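Local coordinates for glutathione S-transferase enzyme with thioredoxin-like domain (Bradyrhizobium sp., PDB 4MF7), which probably catalyses the conjugation of glutathione to electrophilic substrates, as a dimeric glutathione transferase with a thioredoxin-like domain, at residues 41-46 against 94-99; 138-143 against 184-189. All blocks are in the same frame, centred on the assembly; numbering follows the deposited sequence.

Contact 1 of 2, residues 41-46 against 94-99; sequences DRIQLY and PAIIDP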
loop_
_atom_site.group_PDB
_atom_site.type_symbol
_atom_site.label_atom_id
_atom_site.label_comp_id
_atom_site.label_asym_id
_atom_site.label_seq_id
_atom_site.Cartn_x
_atom_site.Cartn_y
_atom_site.Cartn_z
ATOM N N ASP A 41 -12.273 -20.194 -16.580
ATOM C CA ASP A 41 -13.292 -19.232 -16.239
ATOM C C ASP A 41 -13.235 -18.787 -14.778
ATOM O O ASP A 41 -14.073 -18.003 -14.343
ATOM C CB ASP A 41 -14.694 -19.773 -16.549
ATOM C CG ASP A 41 -14.974 -21.141 -15.918
ATOM O OD1 ASP A 41 -14.047 -21.865 -15.463
ATOM O OD2 ASP A 41 -16.159 -21.503 -15.929
ATOM N N ARG A 42 -12.255 -19.281 -14.028
ATOM C CA ARG A 42 -12.085 -18.888 -12.620
ATOM C C ARG A 42 -10.866 -17.973 -12.445
ATOM O O ARG A 42 -9.889 -18.099 -13.170
ATOM C CB ARG A 42 -11.902 -20.110 -11.711
ATOM C CG ARG A 42 -13.063 -21.096 -11.749
ATOM C CD ARG A 42 -12.866 -22.241 -10.771
ATOM N NE ARG A 42 -13.837 -23.303 -11.043
ATOM C CZ ARG A 42 -13.853 -24.475 -10.426
ATOM N NH1 ARG A 42 -12.970 -24.736 -9.497
ATOM N NH2 ARG A 42 -14.748 -25.385 -10.741
ATOM N N ILE A 43 -10.952 -17.097 -11.440
ATOM C CA ILE A 43 -9.782 -16.308 -10.983
ATOM C C ILE A 43 -8.646 -17.264 -10.666
ATOM O O ILE A 43 -8.849 -18.248 -9.939
ATOM C CB ILE A 43 -10.142 -15.453 -9.761
ATOM C CG1 ILE A 43 -11.081 -14.324 -10.189
ATOM C CG2 ILE A 43 -8.886 -14.839 -9.126
ATOM C CD1 ILE A 43 -11.853 -13.710 -9.052
ATOM N N GLN A 44 -7.467 -17.018 -11.241
ATOM C CA GLN A 44 -6.306 -17.782 -10.938
ATOM C C GLN A 44 -5.557 -17.051 -9.829
ATOM O O GLN A 44 -5.295 -15.847 -9.952
ATOM C CB GLN A 44 -5.400 -17.946 -12.147
ATOM C CG GLN A 44 -6.108 -18.523 -13.364
ATOM C CD GLN A 44 -6.490 -19.988 -13.147
ATOM O OE1 GLN A 44 -5.626 -20.835 -12.893
ATOM N NE2 GLN A 44 -7.757 -20.276 -13.226
ATOM N N LEU A 45 -5.241 -17.774 -8.763
ATOM C CA LEU A 45 -4.487 -17.215 -7.614
ATOM C C LEU A 45 -3.108 -17.866 -7.556
ATOM O O LEU A 45 -3.000 -19.097 -7.503
ATOM C CB LEU A 45 -5.245 -17.429 -6.294
ATOM C CG LEU A 45 -4.483 -17.048 -5.022
ATOM C CD1 LEU A 45 -4.241 -15.532 -4.969
ATOM C CD2 LEU A 45 -5.256 -17.478 -3.792
ATOM N N TYR A 46 -2.051 -17.039 -7.588
ATOM C CA TYR A 46 -0.679 -17.525 -7.506
ATOM C C TYR A 46 -0.105 -17.018 -6.212
ATOM O O TYR A 46 0.133 -15.823 -6.074
ATOM C CB TYR A 46 0.147 -17.054 -8.703
ATOM C CG TYR A 46 -0.533 -17.290 -10.029
ATOM C CD1 TYR A 46 -0.418 -18.519 -10.692
ATOM C CD2 TYR A 46 -1.343 -16.310 -10.608
ATOM C CE1 TYR A 46 -1.090 -18.754 -11.883
ATOM C CE2 TYR A 46 -2.002 -16.543 -11.806
ATOM C CZ TYR A 46 -1.850 -17.771 -12.445
ATOM O OH TYR A 46 -2.526 -18.023 -13.623
ATOM N N PRO A 94 0.965 -12.281 -3.209
ATOM C CA PRO A 94 0.101 -12.962 -4.180
ATOM C C PRO A 94 -0.049 -12.198 -5.491
ATOM O O PRO A 94 0.184 -10.982 -5.546
ATOM C CB PRO A 94 -1.243 -13.020 -3.456
ATOM C CG PRO A 94 -1.246 -11.827 -2.546
ATOM C CD PRO A 94 0.191 -11.527 -2.211
ATOM N N ALA A 95 -0.429 -12.917 -6.539
ATOM C CA ALA A 95 -0.841 -12.322 -7.811
ATOM C C ALA A 95 -2.074 -13.071 -8.276
ATOM O O ALA A 95 -2.244 -14.223 -7.923
ATOM C CB ALA A 95 0.249 -12.411 -8.843
ATOM N N ILE A 96 -2.934 -12.399 -9.023
ATOM C CA ILE A 96 -4.101 -13.034 -9.648
ATOM C C ILE A 96 -4.189 -12.735 -11.149
ATOM O O ILE A 96 -3.591 -11.758 -11.662
ATOM C CB ILE A 96 -5.421 -12.628 -8.973
ATOM C CG1 ILE A 96 -5.717 -11.140 -9.189
ATOM C CG2 ILE A 96 -5.476 -13.007 -7.512
ATOM C CD1 ILE A 96 -7.130 -10.698 -8.914
ATOM N N ILE A 97 -4.927 -13.593 -11.855
ATOM C CA ILE A 97 -5.488 -13.232 -13.152
ATOM C C ILE A 97 -6.981 -13.474 -13.051
ATOM O O ILE A 97 -7.422 -14.596 -12.781
ATOM C CB ILE A 97 -4.917 -14.044 -14.342
ATOM C CG1 ILE A 97 -3.407 -13.849 -14.484
ATOM C CG2 ILE A 97 -5.667 -13.672 -15.629
ATOM C CD1 ILE A 97 -2.717 -14.890 -15.345
ATOM N N ASP A 98 -7.758 -12.419 -13.212
ATOM C CA ASP A 98 -9.196 -12.540 -13.294
ATOM C C ASP A 98 -9.553 -12.645 -14.789
ATOM O O ASP A 98 -9.432 -11.658 -15.520
ATOM C CB ASP A 98 -9.884 -11.337 -12.664
ATOM C CG ASP A 98 -11.376 -11.447 -12.690
ATOM O OD1 ASP A 98 -11.876 -12.500 -13.178
ATOM O OD2 ASP A 98 -12.053 -10.510 -12.225
ATOM N N PRO A 99 -9.981 -13.846 -15.253
ATOM C CA PRO A 99 -10.355 -13.969 -16.670
ATOM C C PRO A 99 -11.574 -13.105 -17.057
ATOM O O PRO A 99 -11.752 -12.800 -18.227
ATOM C CB PRO A 99 -10.677 -15.485 -16.820
ATOM C CG PRO A 99 -11.187 -15.856 -15.457
ATOM C CD PRO A 99 -10.316 -15.074 -14.492
#
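Q44 and Y46 pair with I97 and A95 where two antiparallel strands run side by side in the four-stranded mixed sheet of the thioredoxin-like domain; 43-47 and 95-98 are its two inner strands. P94, preceded by a cis peptide bond, leads into the second strand, as the cis-proline does in thioredoxin folds.

Four backbone hydrogen bonds set the register. Q44 N gives to I97 O at 2.9 Å and I97 N returns to Q44 O; Y46 N reaches A95 O at 2.8 Å, nearly straight at 171°, and A95 N gives to Y46 O. Between them L45 and I96 form a non-hydrogen-bonded pair, and I96 CA lies 3.1 Å from Q44 O, a CA-H...O contact. P99 has no N-H to continue the ladder; its CD lies 3.3 Å from R42 O instead.

Apolar packing clothes both faces. L45 and I96 share the face covered by helix 53-63, with L45 CD1 3.8 Å from I96 CG2; leucine and beta-branched isoleucine, wholly apolar, suit this buried layer. On the other face, Y46, with CG anti to the carbonyl carbon (chi1 -49°), leans obliquely back over the sheet, and its OH comes 3.6 Å from I97 CD1.

D98 OD2 forms a salt bridge with K122 and a hydrogen bond with Y118. Q44, whose OE1 is hydrogen-bonded to H70, bends at chi2, and its NE2 gives to R42 O at 3.0 Å, from above the carbonyl plane.

Contact 2 of 2, residues 138-143 against 184-189; sequences LQWLHF and GVLEAR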
loop_
_atom_site.group_PDB
_atom_site.type_symbol
_atom_site.label_atom_id
_atom_site.label_comp_id
_atom_site.label_asym_id
_atom_site.label_seq_id
_atom_site.Cartn_x
_atom_site.Cartn_y
_atom_site.Cartn_z
ATOM N N LEU A 138 -8.990 2.112 3.427
ATOM C CA LEU A 138 -7.774 1.916 2.639
ATOM C C LEU A 138 -6.477 2.121 3.428
ATOM O O LEU A 138 -5.437 1.552 3.055
ATOM C CB LEU A 138 -7.779 2.847 1.418
ATOM C CG LEU A 138 -8.955 2.722 0.446
ATOM C CD1 LEU A 138 -8.557 3.401 -0.861
ATOM C CD2 LEU A 138 -9.380 1.275 0.184
ATOM N N GLN A 139 -6.537 2.913 4.492
ATOM C CA GLN A 139 -5.377 3.177 5.325
ATOM C C GLN A 139 -4.800 1.863 5.855
ATOM O O GLN A 139 -3.614 1.757 6.052
ATOM C CB GLN A 139 -5.713 4.077 6.497
ATOM C CG GLN A 139 -6.233 5.470 6.131
ATOM C CD GLN A 139 -6.749 6.238 7.322
ATOM O OE1 GLN A 139 -6.401 7.419 7.528
ATOM N NE2 GLN A 139 -7.598 5.585 8.129
ATOM N N TRP A 140 -5.670 0.877 6.096
ATOM C CA TRP A 140 -5.286 -0.376 6.768
ATOM C C TRP A 140 -4.745 -1.449 5.850
ATOM O O TRP A 140 -4.360 -2.492 6.333
ATOM C CB TRP A 140 -6.487 -0.919 7.552
ATOM C CG TRP A 140 -6.884 0.050 8.575
ATOM C CD1 TRP A 140 -7.825 1.071 8.453
ATOM C CD2 TRP A 140 -6.336 0.172 9.878
ATOM N NE1 TRP A 140 -7.851 1.813 9.595
ATOM C CE2 TRP A 140 -6.964 1.275 10.494
ATOM C CE3 TRP A 140 -5.355 -0.542 10.591
ATOM C CZ2 TRP A 140 -6.654 1.682 11.795
ATOM C CZ3 TRP A 140 -5.055 -0.140 11.901
ATOM C CH2 TRP A 140 -5.705 0.966 12.481
ATOM N N LEU A 141 -4.681 -1.195 4.540
ATOM C CA LEU A 141 -4.191 -2.195 3.614
ATOM C C LEU A 141 -2.677 -2.294 3.618
ATOM O O LEU A 141 -2.159 -3.223 3.090
ATOM C CB LEU A 141 -4.682 -1.957 2.196
ATOM C CG LEU A 141 -6.197 -1.897 2.106
ATOM C CD1 LEU A 141 -6.566 -1.576 0.672
ATOM C CD2 LEU A 141 -6.834 -3.223 2.545
ATOM N N HIS A 142 -2.004 -1.327 4.232
ATOM C CA HIS A 142 -0.551 -1.255 4.291
ATOM C C HIS A 142 -0.195 -0.764 5.682
ATOM O O HIS A 142 0.425 0.278 5.866
ATOM C CB HIS A 142 -0.039 -0.334 3.183
ATOM C CG HIS A 142 -0.408 -0.829 1.822
ATOM N ND1 HIS A 142 -1.501 -0.358 1.130
ATOM C CD2 HIS A 142 0.122 -1.818 1.066
ATOM C CE1 HIS A 142 -1.597 -1.002 -0.017
ATOM N NE2 HIS A 142 -0.627 -1.898 -0.079
ATOM N N PHE A 143 -0.621 -1.561 6.649
ATOM C CA PHE A 143 -0.495 -1.253 8.054
ATOM C C PHE A 143 0.763 -1.927 8.518
ATOM O O PHE A 143 1.724 -1.262 8.851
ATOM C CB PHE A 143 -1.693 -1.767 8.848
ATOM C CG PHE A 143 -1.534 -1.629 10.320
ATOM C CD1 PHE A 143 -1.284 -0.407 10.871
ATOM C CD2 PHE A 143 -1.578 -2.728 11.139
ATOM C CE1 PHE A 143 -1.113 -0.269 12.212
ATOM C CE2 PHE A 143 -1.407 -2.599 12.479
ATOM C CZ PHE A 143 -1.180 -1.368 13.020
ATOM N N GLY A 184 -0.082 -2.219 19.386
ATOM C CA GLY A 184 -0.573 -1.084 20.202
ATOM C C GLY A 184 -1.490 -0.143 19.416
ATOM O O GLY A 184 -2.526 0.296 19.920
ATOM N N VAL A 185 -1.120 0.116 18.170
ATOM C CA VAL A 185 -1.965 0.880 17.262
ATOM C C VAL A 185 -3.295 0.185 17.033
ATOM O O VAL A 185 -4.347 0.803 17.166
ATOM C CB VAL A 185 -1.237 1.145 15.928
ATOM C CG1 VAL A 185 -2.179 1.781 14.905
ATOM C CG2 VAL A 185 -0.042 2.052 16.187
ATOM N N LEU A 186 -3.251 -1.107 16.728
ATOM C CA LEU A 186 -4.463 -1.868 16.500
ATOM C C LEU A 186 -5.335 -1.920 17.760
ATOM O O LEU A 186 -6.562 -1.806 17.699
ATOM C CB LEU A 186 -4.110 -3.284 16.024
ATOM C CG LEU A 186 -5.080 -4.112 15.210
ATOM C CD1 LEU A 186 -5.668 -3.360 14.029
ATOM C CD2 LEU A 186 -4.315 -5.335 14.714
ATOM N N GLU A 187 -4.690 -2.089 18.905
ATOM C CA GLU A 187 -5.379 -2.130 20.200
ATOM C C GLU A 187 -6.165 -0.804 20.436
ATOM O O GLU A 187 -7.347 -0.828 20.787
ATOM C CB GLU A 187 -4.344 -2.334 21.313
ATOM C CG GLU A 187 -4.907 -2.452 22.719
ATOM C CD GLU A 187 -5.672 -3.737 22.981
ATOM O OE1 GLU A 187 -6.192 -3.897 24.105
ATOM O OE2 GLU A 187 -5.755 -4.609 22.100
ATOM N N ALA A 188 -5.506 0.306 20.167
ATOM C CA ALA A 188 -6.122 1.637 20.296
ATOM C C ALA A 188 -7.305 1.802 19.343
ATOM O O ALA A 188 -8.348 2.329 19.739
ATOM C CB ALA A 188 -5.078 2.737 20.073
ATOM N N ARG A 189 -7.165 1.331 18.099
ATOM C CA ARG A 189 -8.260 1.389 17.134
ATOM C C ARG A 189 -9.440 0.531 17.538
ATOM O O ARG A 189 -10.570 0.935 17.346
ATOM C CB ARG A 189 -7.780 0.964 15.724
ATOM C CG ARG A 189 -8.849 0.963 14.653
ATOM C CD ARG A 189 -9.348 2.384 14.378
ATOM N NE ARG A 189 -10.439 2.344 13.411
ATOM C CZ ARG A 189 -11.127 3.397 13.003
ATOM N NH1 ARG A 189 -10.820 4.596 13.469
ATOM N NH2 ARG A 189 -12.109 3.253 12.119
#
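W140 and F143 reach across to one side of helix 171-190, meeting V185, L186 and R189 mostly through side chains; no hydrogen bond spans the gap, and the nearest CA pair, that of F143 and L186, is 9.4 Å apart. The long reach of the indole and phenyl rings spans this separation.

Aromatic-aliphatic packing carries the contact. V185 CG1 touches F143 CE1 at 3.5 Å, the two side chains sliding past each other in opposite directions. CG1 stands anti to the backbone N of V185 (chi1 172°), which directs that methyl at the phenyl ring. L186 brings CD1 to within 3.9 Å of W140 CZ3, approaching the indole obliquely. The two rings also lean on each other: W140 CZ3 sits 3.9 Å above the plane of F143, over its centre.

These residues belong to the all-helical C-terminal domain of the glutathione transferase fold, and the same core continues through helix 203-215, which W140 meets at A204 and L186 at V212. F143 and V185 also pack on N90 of the second subunit, so this layer reaches the dimer interface.

The arginine's methylenes pack against the indole as well. R189 CG lies 3.7 Å from W140 CZ2, with CB and CD close by. The chain bends at chi2 (66°), so its aliphatic part crosses the benzo end of the ring obliquely, while the guanidinium plane stands 36° from the indole plane. Arginine serves both needs here: its carbons pack on the tryptophan, and NE gives its hydrogen bond to I196 O.

In the fold
Contact 1 lies in the sheet of the N-terminal, thioredoxin-like domain and contact 2 in the helical C-terminal domain. Their centres are 28 Å apart, on opposite sides of the chain's centre, and their nearest atoms about 10 Å apart without touching. Both segments of contact 1 precede those of contact 2 in the chain. Helix 112-123 links the two neighbourhoods: K122 and Y118 hold D98, while L116 and Q117 meet L141 and L138. Only contact 2 reaches the second subunit, where Q139 OE1 accepts a hydrogen bond from the backbone N of F110 of that subunit. In this family glutathione is bound chiefly by the thioredoxin-like domain, with the cis-proline loop, here at P94, commonly lining its site.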